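Local coordinates for protein fucose-specific lectin (Aleuria aurantia, PDB 6GKE) that binds L-fucose on glycans, with a preference for alpha-1,6-linked core fucose, through sites between the blades of a six-bladed beta-propeller, at residues R21-Y26 against S277-A282; S8-I13 against F265-S270; R35-G40 against A302-G307. The protein carries 1 engineered substitution. All coordinates share one frame; numbering follows the deposited sequence. Where two conformers were deposited one is given.

In the fold
Interactions 1 and 2 join the first blade of the propeller, strands 10-15, 22-28, 33-40 and 46-56, to the last blade, strands 267-271, 275-282, 286-293 and 297-300. Interaction 3 joins the first blade to the loop after strand 297-300. Interaction 2 lies near the propeller centre, between the two innermost strands. Interaction 1 sets side chains of the second strands against each other, its centre about 6 Å from that of interaction 2. Interaction 3 is further out, its centre about 8 Å from that of interaction 1. Every first-blade segment precedes every partner along the chain. The contacts therefore close the ring. Interactions 1 and 3 also carry R24 and E36 to one fucose.

Interaction 1. Residues R21-Y26 against S277-A282. With FUC (alpha-L-fucopyranose), chain C.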
loop_
_atom_site.group_PDB
_atom_site.type_symbol
_atom_site.label_atom_id
_atom_site.label_comp_id
_atom_site.label_asym_id
_atom_site.label_seq_id
_atom_site.Cartn_x
_atom_site.Cartn_y
_atom_site.Cartn_z
ATOM N N ARG A 21 21.141 -24.197 -0.553
ATOM C CA ARG A 21 20.145 -23.612 -1.487
ATOM C C ARG A 21 20.179 -22.079 -1.497
ATOM O O ARG A 21 19.905 -21.436 -0.463
ATOM C CB ARG A 21 18.729 -23.996 -1.065
ATOM C CG ARG A 21 17.629 -23.341 -1.886
ATOM C CD ARG A 21 16.330 -23.506 -1.141
ATOM N NE ARG A 21 15.202 -22.975 -1.879
ATOM C CZ ARG A 21 13.986 -22.821 -1.375
ATOM N NH1 ARG A 21 13.767 -23.060 -0.093
ATOM N NH2 ARG A 21 12.995 -22.450 -2.163
ATOM N N GLN A 22 20.366 -21.495 -2.689
ATOM C CA GLN A 22 20.386 -20.046 -2.829
ATOM C C GLN A 22 19.039 -19.598 -3.395
ATOM O O GLN A 22 18.539 -20.180 -4.353
ATOM C CB GLN A 22 21.513 -19.618 -3.765
ATOM C CG GLN A 22 22.899 -19.780 -3.160
ATOM C CD GLN A 22 23.190 -18.804 -2.044
ATOM O OE1 GLN A 22 22.745 -17.660 -2.059
ATOM N NE2 GLN A 22 23.964 -19.233 -1.060
ATOM N N GLN A 23 18.469 -18.556 -2.790
ATOM C CA GLN A 23 17.245 -17.951 -3.281
ATOM C C GLN A 23 17.486 -16.464 -3.523
ATOM O O GLN A 23 18.236 -15.814 -2.786
ATOM C CB GLN A 23 16.102 -18.079 -2.275
ATOM C CG GLN A 23 15.691 -19.509 -1.983
ATOM C CD GLN A 23 14.534 -19.510 -1.018
ATOM O OE1 GLN A 23 13.394 -19.213 -1.385
ATOM N NE2 GLN A 23 14.825 -19.841 0.230
ATOM N N ARG A 24 16.799 -15.920 -4.531
ATOM C CA ARG A 24 16.716 -14.485 -4.711
ATOM C C ARG A 24 15.248 -14.133 -4.935
ATOM O O ARG A 24 14.527 -14.856 -5.611
ATOM C CB ARG A 24 17.542 -13.992 -5.904
ATOM C CG ARG A 24 19.007 -14.408 -5.897
ATOM C CD ARG A 24 19.820 -13.709 -4.825
ATOM N NE ARG A 24 21.235 -14.075 -4.849
ATOM C CZ ARG A 24 21.776 -15.103 -4.197
ATOM N NH1 ARG A 24 21.038 -15.868 -3.407
ATOM N NH2 ARG A 24 23.063 -15.366 -4.346
ATOM N N VAL A 25 14.827 -13.007 -4.359
ATOM C CA VAL A 25 13.486 -12.502 -4.577
ATOM C C VAL A 25 13.597 -11.025 -4.957
ATOM O O VAL A 25 14.431 -10.295 -4.422
ATOM C CB VAL A 25 12.563 -12.773 -3.370
ATOM C CG1 VAL A 25 13.050 -12.128 -2.093
ATOM C CG2 VAL A 25 11.120 -12.396 -3.654
ATOM N N TYR A 26 12.754 -10.633 -5.921
ATOM C CA TYR A 26 12.733 -9.313 -6.531
ATOM C C TYR A 26 11.377 -8.673 -6.257
ATOM O O TYR A 26 10.330 -9.320 -6.373
ATOM C CB TYR A 26 13.002 -9.397 -8.042
ATOM C CG TYR A 26 14.325 -10.056 -8.304
ATOM C CD1 TYR A 26 15.509 -9.351 -8.175
ATOM C CD2 TYR A 26 14.402 -11.419 -8.538
ATOM C CE1 TYR A 26 16.738 -9.974 -8.296
ATOM C CE2 TYR A 26 15.622 -12.059 -8.663
ATOM C CZ TYR A 26 16.793 -11.339 -8.523
ATOM O OH TYR A 26 17.989 -11.987 -8.585
ATOM N N SER A 277 9.344 -22.209 -2.188
ATOM C CA SER A 277 8.911 -20.980 -1.530
ATOM C C SER A 277 7.772 -20.354 -2.335
ATOM O O SER A 277 7.878 -20.271 -3.553
ATOM C CB SER A 277 10.032 -19.983 -1.413
ATOM O OG SER A 277 11.092 -20.496 -0.620
ATOM N N VAL A 278 6.728 -19.887 -1.643
ATOM C CA VAL A 278 5.676 -19.100 -2.290
ATOM C C VAL A 278 5.550 -17.788 -1.513
ATOM O O VAL A 278 5.106 -17.775 -0.363
ATOM C CB VAL A 278 4.324 -19.832 -2.381
ATOM C CG1 VAL A 278 3.319 -18.990 -3.156
ATOM C CG2 VAL A 278 4.465 -21.205 -3.013
ATOM N N PHE A 279 5.962 -16.698 -2.161
ATOM C CA PHE A 279 6.032 -15.372 -1.559
ATOM C C PHE A 279 4.692 -14.648 -1.678
ATOM O O PHE A 279 3.971 -14.824 -2.662
ATOM C CB PHE A 279 7.122 -14.545 -2.239
ATOM C CG PHE A 279 8.486 -15.139 -2.041
ATOM C CD1 PHE A 279 9.235 -14.807 -0.925
ATOM C CD2 PHE A 279 8.993 -16.084 -2.923
ATOM C CE1 PHE A 279 10.479 -15.378 -0.713
ATOM C CE2 PHE A 279 10.234 -16.662 -2.700
ATOM C CZ PHE A 279 10.972 -16.312 -1.594
ATOM N N PHE A 280 4.395 -13.820 -0.669
ATOM C CA PHE A 280 3.196 -13.005 -0.655
ATOM C C PHE A 280 3.480 -11.707 0.107
ATOM O O PHE A 280 4.517 -11.556 0.759
ATOM C CB PHE A 280 2.011 -13.787 -0.070
ATOM C CG PHE A 280 2.100 -14.182 1.383
ATOM C CD1 PHE A 280 2.697 -15.377 1.765
ATOM C CD2 PHE A 280 1.535 -13.387 2.369
ATOM C CE1 PHE A 280 2.739 -15.756 3.098
ATOM C CE2 PHE A 280 1.580 -13.766 3.701
ATOM C CZ PHE A 280 2.180 -14.949 4.063
ATOM N N GLN A 281 2.541 -10.764 -0.006
ATOM C CA GLN A 281 2.682 -9.448 0.605
ATOM C C GLN A 281 1.604 -9.272 1.675
ATOM O O GLN A 281 0.417 -9.459 1.411
ATOM C CB GLN A 281 2.603 -8.351 -0.455
ATOM C CG GLN A 281 2.776 -6.947 0.112
ATOM C CD GLN A 281 2.786 -5.900 -0.975
ATOM O OE1 GLN A 281 1.817 -5.746 -1.715
ATOM N NE2 GLN A 281 3.893 -5.181 -1.104
ATOM N N ALA A 282 2.046 -8.864 2.871
ATOM C CA ALA A 282 1.198 -8.767 4.047
ATOM C C ALA A 282 1.364 -7.393 4.702
ATOM O O ALA A 282 2.183 -6.578 4.286
ATOM C CB ALA A 282 1.554 -9.864 5.019
HETATM C C1 FUC C . 24.994 -12.261 -5.094
HETATM C C2 FUC C . 24.092 -11.047 -5.194
HETATM C C3 FUC C . 23.826 -10.691 -6.654
HETATM C C4 FUC C . 23.322 -11.908 -7.415
HETATM C C5 FUC C . 24.325 -13.046 -7.255
HETATM C C6 FUC C . 23.896 -14.331 -7.949
HETATM O O1 FUC C . 26.285 -11.867 -5.538
HETATM O O2 FUC C . 24.728 -9.939 -4.546
HETATM O O3 FUC C . 22.914 -9.590 -6.734
HETATM O O4 FUC C . 22.055 -12.350 -6.917
HETATM O O5 FUC C . 24.475 -13.337 -5.864
HETATM O O HOH W 1 11.277 -22.870 1.253
#
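The ring of F279 takes the methyl group V25 CG2 on one face. This CH-pi contact is nearly central: CG2 is 4.0 Å from the ring centroid of F279, 9° off the ring normal. At the edge of the same ring, near its plane, Q23 OE1 lies 3.8 Å from F279 CZ. R21 has two conformers. In the one given, its guanidinium has the amide carbon Q23 CD over the centre of one face. Water 1 and the backbone N of S277 lie at its edge, in plane.

Between these flat groups sits the hydroxyl of S277. Its OG donates a hydrogen bond to Q23 OE1 at 2.7 Å, and comes in tilted 33° from the carbonyl plane. N269 ND2 also donates to Q23 OE1, which thus accepts two bonds in a buried place. Water 1 donates to S277 OG and, in this conformer, accepts from R21 NH1, 2.8 Å away. Here R21 CG stands anti to the backbone N and the chain runs extended, which carries the guanidinium across. S14 OG holds R21 NE.

On the other side of the strand, R24 points away from segment 277-282 and binds fucose. R24 NE donates to FUC O4 at 2.8 Å, and R24 NH2 to FUC O5 at 2.9 Å. The third nitrogen is used within the blade: R24 NH1 meets Q22 OE1 at 2.8 Å and also Q23 O. These bonds should fix the rotation of the guanidinium, so Q22 acts as a second-shell residue.

Strands 22-28 and 275-282 belong to neighbouring blades and run roughly parallel, 30° apart. Strand 10-15 meets both: V25 touches I10, and F279 touches A12. V25 also reaches L287 on strand 286-293 and A37 on strand 33-40.

Interaction 2. Residues S8-I13 against F265-S270; sequences SKIAAI and FIAANS. With GOL (glycerol), chain J.
K9 lays its aliphatic chain over one face of the F265 ring. K9 CG is 4.0 Å from the ring centroid of F265, offset toward the rim. K9 CE sits 3.7 Å from F265 CZ, so the chain follows the ring outward. A bend at chi2 (73°) keeps CG, CD and CE all close to the ring. The ammonium end goes on to F60 O. The carbonyl S8 O comes in at the ring edge, 3.5 Å from F265 CD2. Water 2 bridges the same S8 O to F265 N.

I10 points toward the other strand. Its CG2, placed anti to the backbone N, lies 3.8 Å from A267 CB. CD1 of the other branch comes near F265 O. A12 also points toward the other strand, and its CB faces A267 CB 4.4 Å away.

N269 has chi1 of 69°, with CG between its own backbone N and carbonyl carbon. This lets ND2 reach I13 O at 3.1 Å, but the bond is weak and bent, 121° at the hydrogen. The stronger partner of ND2 is Q23 OE1.

The strands are not paired backbone to backbone. Water 3 accepts from I10 N and lies within hydrogen-bonding distance of I266 O. A glycerol, probably from the crystallisation liquor, bridges the middle: A12 N donates to GOL O2 at 2.9 Å and A268 N to GOL O3.

Strands 10-15 and 267-271 are the innermost strands of the first and last blades. They run parallel, 5.5 Å between axes. Strand 22-28 flanks the first and strand 275-282 the second, where F279 covers I10, A12 and N269. A268 turns away, toward strand 213-219 of the preceding blade.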
loop_
_atom_site.group_PDB
_atom_site.type_symbol
_atom_site.label_atom_id
_atom_site.label_comp_id
_atom_site.label_asym_id
_atom_site.label_seq_id
_atom_site.Cartn_x
_atom_site.Cartn_y
_atom_site.Cartn_z
ATOM N N SER A 8 3.128 -4.093 -5.272
ATOM C CA SER A 8 4.263 -4.515 -6.086
ATOM C C SER A 8 4.045 -5.949 -6.566
ATOM O O SER A 8 3.599 -6.805 -5.804
ATOM C CB SER A 8 5.530 -4.461 -5.274
ATOM O OG SER A 8 6.654 -4.944 -5.993
ATOM N N LYS A 9 4.477 -6.234 -7.793
ATOM C CA LYS A 9 4.635 -7.613 -8.194
ATOM C C LYS A 9 5.908 -8.168 -7.544
ATOM O O LYS A 9 6.720 -7.438 -6.978
ATOM C CB LYS A 9 4.611 -7.749 -9.718
ATOM C CG LYS A 9 3.223 -7.575 -10.324
ATOM C CD LYS A 9 2.694 -6.152 -10.345
ATOM C CE LYS A 9 1.509 -6.026 -11.278
ATOM N NZ LYS A 9 0.950 -4.651 -11.298
ATOM N N ILE A 10 6.037 -9.491 -7.607
ATOM C CA ILE A 10 7.131 -10.216 -6.985
ATOM C C ILE A 10 7.659 -11.219 -8.009
ATOM O O ILE A 10 6.894 -11.780 -8.780
ATOM C CB ILE A 10 6.678 -10.939 -5.698
ATOM C CG1 ILE A 10 5.926 -10.006 -4.748
ATOM C CG2 ILE A 10 7.858 -11.599 -5.001
ATOM C CD1 ILE A 10 5.243 -10.719 -3.603
ATOM N N ALA A 11 8.968 -11.468 -8.002
ATOM C CA ALA A 11 9.555 -12.563 -8.781
ATOM C C ALA A 11 10.590 -13.265 -7.909
ATOM O O ALA A 11 11.220 -12.631 -7.079
ATOM C CB ALA A 11 10.174 -12.060 -10.064
ATOM N N ALA A 12 10.756 -14.572 -8.109
ATOM C CA ALA A 12 11.636 -15.343 -7.248
ATOM C C ALA A 12 12.314 -16.467 -8.029
ATOM O O ALA A 12 11.724 -17.054 -8.931
ATOM C CB ALA A 12 10.860 -15.906 -6.087
ATOM N N ILE A 13 13.541 -16.781 -7.604
ATOM C CA ILE A 13 14.360 -17.843 -8.186
ATOM C C ILE A 13 15.062 -18.597 -7.050
ATOM O O ILE A 13 15.208 -18.093 -5.935
ATOM C CB ILE A 13 15.387 -17.288 -9.195
ATOM C CG1 ILE A 13 16.294 -16.240 -8.540
ATOM C CG2 ILE A 13 14.695 -16.764 -10.446
ATOM C CD1 ILE A 13 17.439 -15.749 -9.394
ATOM N N PHE A 265 0.087 -9.806 -4.869
ATOM C CA PHE A 265 0.571 -10.822 -5.806
ATOM C C PHE A 265 1.380 -11.899 -5.083
ATOM O O PHE A 265 1.828 -11.708 -3.953
ATOM C CB PHE A 265 1.404 -10.138 -6.894
ATOM C CG PHE A 265 0.581 -9.153 -7.681
ATOM C CD1 PHE A 265 -0.302 -9.594 -8.655
ATOM C CD2 PHE A 265 0.607 -7.800 -7.385
ATOM C CE1 PHE A 265 -1.117 -8.704 -9.336
ATOM C CE2 PHE A 265 -0.210 -6.911 -8.070
ATOM C CZ PHE A 265 -1.074 -7.366 -9.038
ATOM N N ILE A 266 1.595 -13.018 -5.784
ATOM C CA ILE A 266 2.465 -14.080 -5.299
ATOM C C ILE A 266 3.580 -14.337 -6.317
ATOM O O ILE A 266 3.532 -13.905 -7.466
ATOM C CB ILE A 266 1.698 -15.385 -4.991
ATOM C CG1 ILE A 266 1.095 -16.033 -6.243
ATOM C CG2 ILE A 266 0.663 -15.135 -3.912
ATOM C CD1 ILE A 266 0.555 -17.433 -6.020
ATOM N N ALA A 267 4.590 -15.085 -5.871
ATOM C CA ALA A 267 5.606 -15.651 -6.742
ATOM C C ALA A 267 6.086 -16.952 -6.107
ATOM O O ALA A 267 6.026 -17.091 -4.889
ATOM C CB ALA A 267 6.761 -14.693 -6.932
ATOM N N ALA A 268 6.565 -17.886 -6.926
ATOM C CA ALA A 268 7.068 -19.145 -6.403
ATOM C C ALA A 268 8.460 -19.419 -6.960
ATOM O O ALA A 268 8.777 -19.047 -8.088
ATOM C CB ALA A 268 6.128 -20.282 -6.732
ATOM N N ASN A 269 9.266 -20.119 -6.163
ATOM C CA ASN A 269 10.497 -20.699 -6.653
ATOM C C ASN A 269 10.573 -22.156 -6.198
ATOM O O ASN A 269 9.796 -22.612 -5.359
ATOM C CB ASN A 269 11.730 -19.876 -6.255
ATOM C CG ASN A 269 12.045 -19.906 -4.773
ATOM O OD1 ASN A 269 11.689 -20.852 -4.076
ATOM N ND2 ASN A 269 12.752 -18.901 -4.281
ATOM N N SER A 270 11.517 -22.877 -6.795
ATOM C CA SER A 270 11.790 -24.239 -6.410
ATOM C C SER A 270 13.185 -24.618 -6.899
ATOM O O SER A 270 13.670 -24.111 -7.902
ATOM C CB SER A 270 10.735 -25.217 -6.910
ATOM O OG SER A 270 10.748 -25.346 -8.326
HETATM C C1 GOL J . 9.681 -16.358 -11.582
HETATM O O1 GOL J . 9.130 -15.259 -12.334
HETATM C C2 GOL J . 8.864 -16.519 -10.305
HETATM O O2 GOL J . 8.573 -15.212 -9.868
HETATM C C3 GOL J . 7.561 -17.217 -10.718
HETATM O O3 GOL J . 6.534 -17.171 -9.720
HETATM O O HOH W 2 1.699 -7.506 -3.970
HETATM O O HOH W 3 4.129 -11.543 -8.808
#

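Interaction 3. Residues R35-G40 against A302-G307. With FUC (alpha-L-fucopyranose), chain C.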
loop_
_atom_site.group_PDB
_atom_site.type_symbol
_atom_site.label_atom_id
_atom_site.label_comp_id
_atom_site.label_asym_id
_atom_site.label_seq_id
_atom_site.Cartn_x
_atom_site.Cartn_y
_atom_site.Cartn_z
ATOM N N ARG A 35 14.442 -4.135 -6.262
ATOM C CA ARG A 35 15.394 -4.575 -5.267
ATOM C C ARG A 35 15.443 -6.100 -5.209
ATOM O O ARG A 35 14.501 -6.791 -5.596
ATOM C CB ARG A 35 15.009 -4.047 -3.885
ATOM C CG ARG A 35 15.092 -2.538 -3.750
ATOM C CD ARG A 35 14.787 -2.124 -2.329
ATOM N NE ARG A 35 14.822 -0.684 -2.167
ATOM C CZ ARG A 35 14.736 -0.062 -1.001
ATOM N NH1 ARG A 35 14.681 -0.766 0.121
ATOM N NH2 ARG A 35 14.697 1.259 -0.971
ATOM N N GLU A 36 16.569 -6.588 -4.691
ATOM C CA GLU A 36 16.825 -8.000 -4.492
ATOM C C GLU A 36 17.045 -8.279 -3.004
ATOM O O GLU A 36 17.764 -7.533 -2.332
ATOM C CB GLU A 36 18.079 -8.415 -5.259
ATOM C CG GLU A 36 18.359 -9.909 -5.263
ATOM C CD GLU A 36 19.721 -10.227 -5.852
ATOM O OE1 GLU A 36 20.721 -9.815 -5.232
ATOM O OE2 GLU A 36 19.789 -10.859 -6.938
ATOM N N ALA A 37 16.464 -9.384 -2.526
ATOM C CA ALA A 37 16.825 -10.002 -1.242
ATOM C C ALA A 37 17.378 -11.397 -1.539
ATOM O O ALA A 37 17.018 -12.013 -2.557
ATOM C CB ALA A 37 15.647 -10.049 -0.298
ATOM N N GLN A 38 18.253 -11.881 -0.654
ATOM C CA GLN A 38 18.988 -13.127 -0.874
ATOM C C GLN A 38 18.869 -14.031 0.354
ATOM O O GLN A 38 18.846 -13.554 1.485
ATOM C CB GLN A 38 20.477 -12.867 -1.110
ATOM C CG GLN A 38 20.776 -11.746 -2.095
ATOM C CD GLN A 38 20.781 -10.354 -1.507
ATOM O OE1 GLN A 38 20.926 -10.145 -0.300
ATOM N NE2 GLN A 38 20.631 -9.370 -2.377
ATOM N N ARG A 39 18.860 -15.345 0.113
ATOM C CA ARG A 39 18.962 -16.309 1.194
ATOM C C ARG A 39 19.888 -17.446 0.775
ATOM O O ARG A 39 19.806 -17.949 -0.342
ATOM C CB ARG A 39 17.600 -16.878 1.599
ATOM C CG ARG A 39 17.619 -17.483 2.993
ATOM C CD ARG A 39 16.291 -18.046 3.444
ATOM N NE ARG A 39 16.368 -18.375 4.860
ATOM C CZ ARG A 39 15.335 -18.715 5.624
ATOM N NH1 ARG A 39 14.143 -18.917 5.089
ATOM N NH2 ARG A 39 15.501 -18.852 6.930
ATOM N N GLY A 40 20.749 -17.851 1.709
ATOM C CA GLY A 40 21.551 -19.046 1.569
ATOM C C GLY A 40 21.161 -20.054 2.634
ATOM O O GLY A 40 21.208 -19.754 3.827
ATOM N N ALA A 302 10.423 -17.284 7.518
ATOM C CA ALA A 302 11.038 -16.042 7.975
ATOM C C ALA A 302 10.636 -14.885 7.054
ATOM O O ALA A 302 10.491 -15.059 5.847
ATOM C CB ALA A 302 12.538 -16.198 8.026
ATOM N N VAL A 303 10.482 -13.693 7.639
ATOM C CA VAL A 303 10.113 -12.494 6.897
ATOM C C VAL A 303 11.337 -12.014 6.112
ATOM O O VAL A 303 12.460 -12.014 6.622
ATOM C CB VAL A 303 9.573 -11.393 7.830
ATOM C CG1 VAL A 303 9.270 -10.105 7.080
ATOM C CG2 VAL A 303 8.345 -11.861 8.595
ATOM N N VAL A 304 11.099 -11.595 4.872
ATOM C CA VAL A 304 12.151 -11.090 4.010
ATOM C C VAL A 304 12.274 -9.588 4.238
ATOM O O VAL A 304 11.276 -8.878 4.137
ATOM C CB VAL A 304 11.843 -11.373 2.531
ATOM C CG1 VAL A 304 12.984 -10.923 1.632
ATOM C CG2 VAL A 304 11.506 -12.833 2.281
ATOM N N PRO A 305 13.484 -9.042 4.496
ATOM C CA PRO A 305 13.633 -7.603 4.700
ATOM C C PRO A 305 13.386 -6.817 3.405
ATOM O O PRO A 305 13.811 -7.239 2.321
ATOM C CB PRO A 305 15.083 -7.452 5.170
ATOM C CG PRO A 305 15.784 -8.631 4.542
ATOM C CD PRO A 305 14.768 -9.754 4.594
ATOM N N THR A 306 12.706 -5.674 3.548
ATOM C CA THR A 306 12.354 -4.816 2.418
ATOM C C THR A 306 12.579 -3.338 2.765
ATOM O O THR A 306 11.847 -2.464 2.303
ATOM C CB THR A 306 10.904 -5.045 1.974
ATOM O OG1 THR A 306 10.012 -4.826 3.071
ATOM C CG2 THR A 306 10.663 -6.436 1.436
ATOM N N GLY A 307 13.612 -3.059 3.565
ATOM C CA GLY A 307 14.034 -1.699 3.845
ATOM C C GLY A 307 13.230 -1.055 4.960
ATOM O O GLY A 307 12.159 -1.521 5.345
HETATM C C1 FUC C . 24.994 -12.261 -5.094
HETATM C C2 FUC C . 24.092 -11.047 -5.194
HETATM C C3 FUC C . 23.826 -10.691 -6.654
HETATM C C4 FUC C . 23.322 -11.908 -7.415
HETATM C C5 FUC C . 24.325 -13.046 -7.255
HETATM C C6 FUC C . 23.896 -14.331 -7.949
HETATM O O1 FUC C . 26.285 -11.867 -5.538
HETATM O O2 FUC C . 24.728 -9.939 -4.546
HETATM O O3 FUC C . 22.914 -9.590 -6.734
HETATM O O4 FUC C . 22.055 -12.350 -6.917
HETATM O O5 FUC C . 24.475 -13.337 -5.864
HETATM O O HOH W 4 11.999 -19.686 6.896
#
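A37 CB meets V304 CG1 at 3.4 Å, tighter than usual van der Waals contact. V304 CG1 stands anti to its backbone N (chi1 -176°), which aims this branch at the strand. Two arginines lie on the same side of strand 33-40 as A37. R35 NH1 has G307 CA at the guanidinium edge, 3.9 Å away. R39 NH2 stands 4.1 Å from A302 CB. No direct hydrogen bond joins the segments. Water 4 makes the polar link, accepting from R39 NH1 and from A302 N, each at 2.9 Å.

The next shell should hold the arginines. D29 and E3 form salt bridges with R35, and G48 O takes another bond from NH1. N43 O accepts from R39 NE. W45 touches R39, V304 and P305, while L287 of strand 286-293 touches V304.

The opposite side of the strand faces the sugar. E36 grips fucose with both carboxylate oxygens: FUC O3 donates to E36 OE1 at 2.7 Å, and FUC O4 to E36 OE2 at 2.7 Å. Q38 NE2 donates to E36 OE1 on its anti side at 2.9 Å, and Y26 OH bonds to OE2. These second-shell bonds should hold the carboxylate in position.

E36, R24 and W97 all hydrogen-bond this fucose, as expected for an inter-blade site of the fungal fucose-specific lectin family. In this six-bladed beta-propeller, the third strand of the first blade thus binds sugar with one side and packs against the chain leaving the last blade with the other.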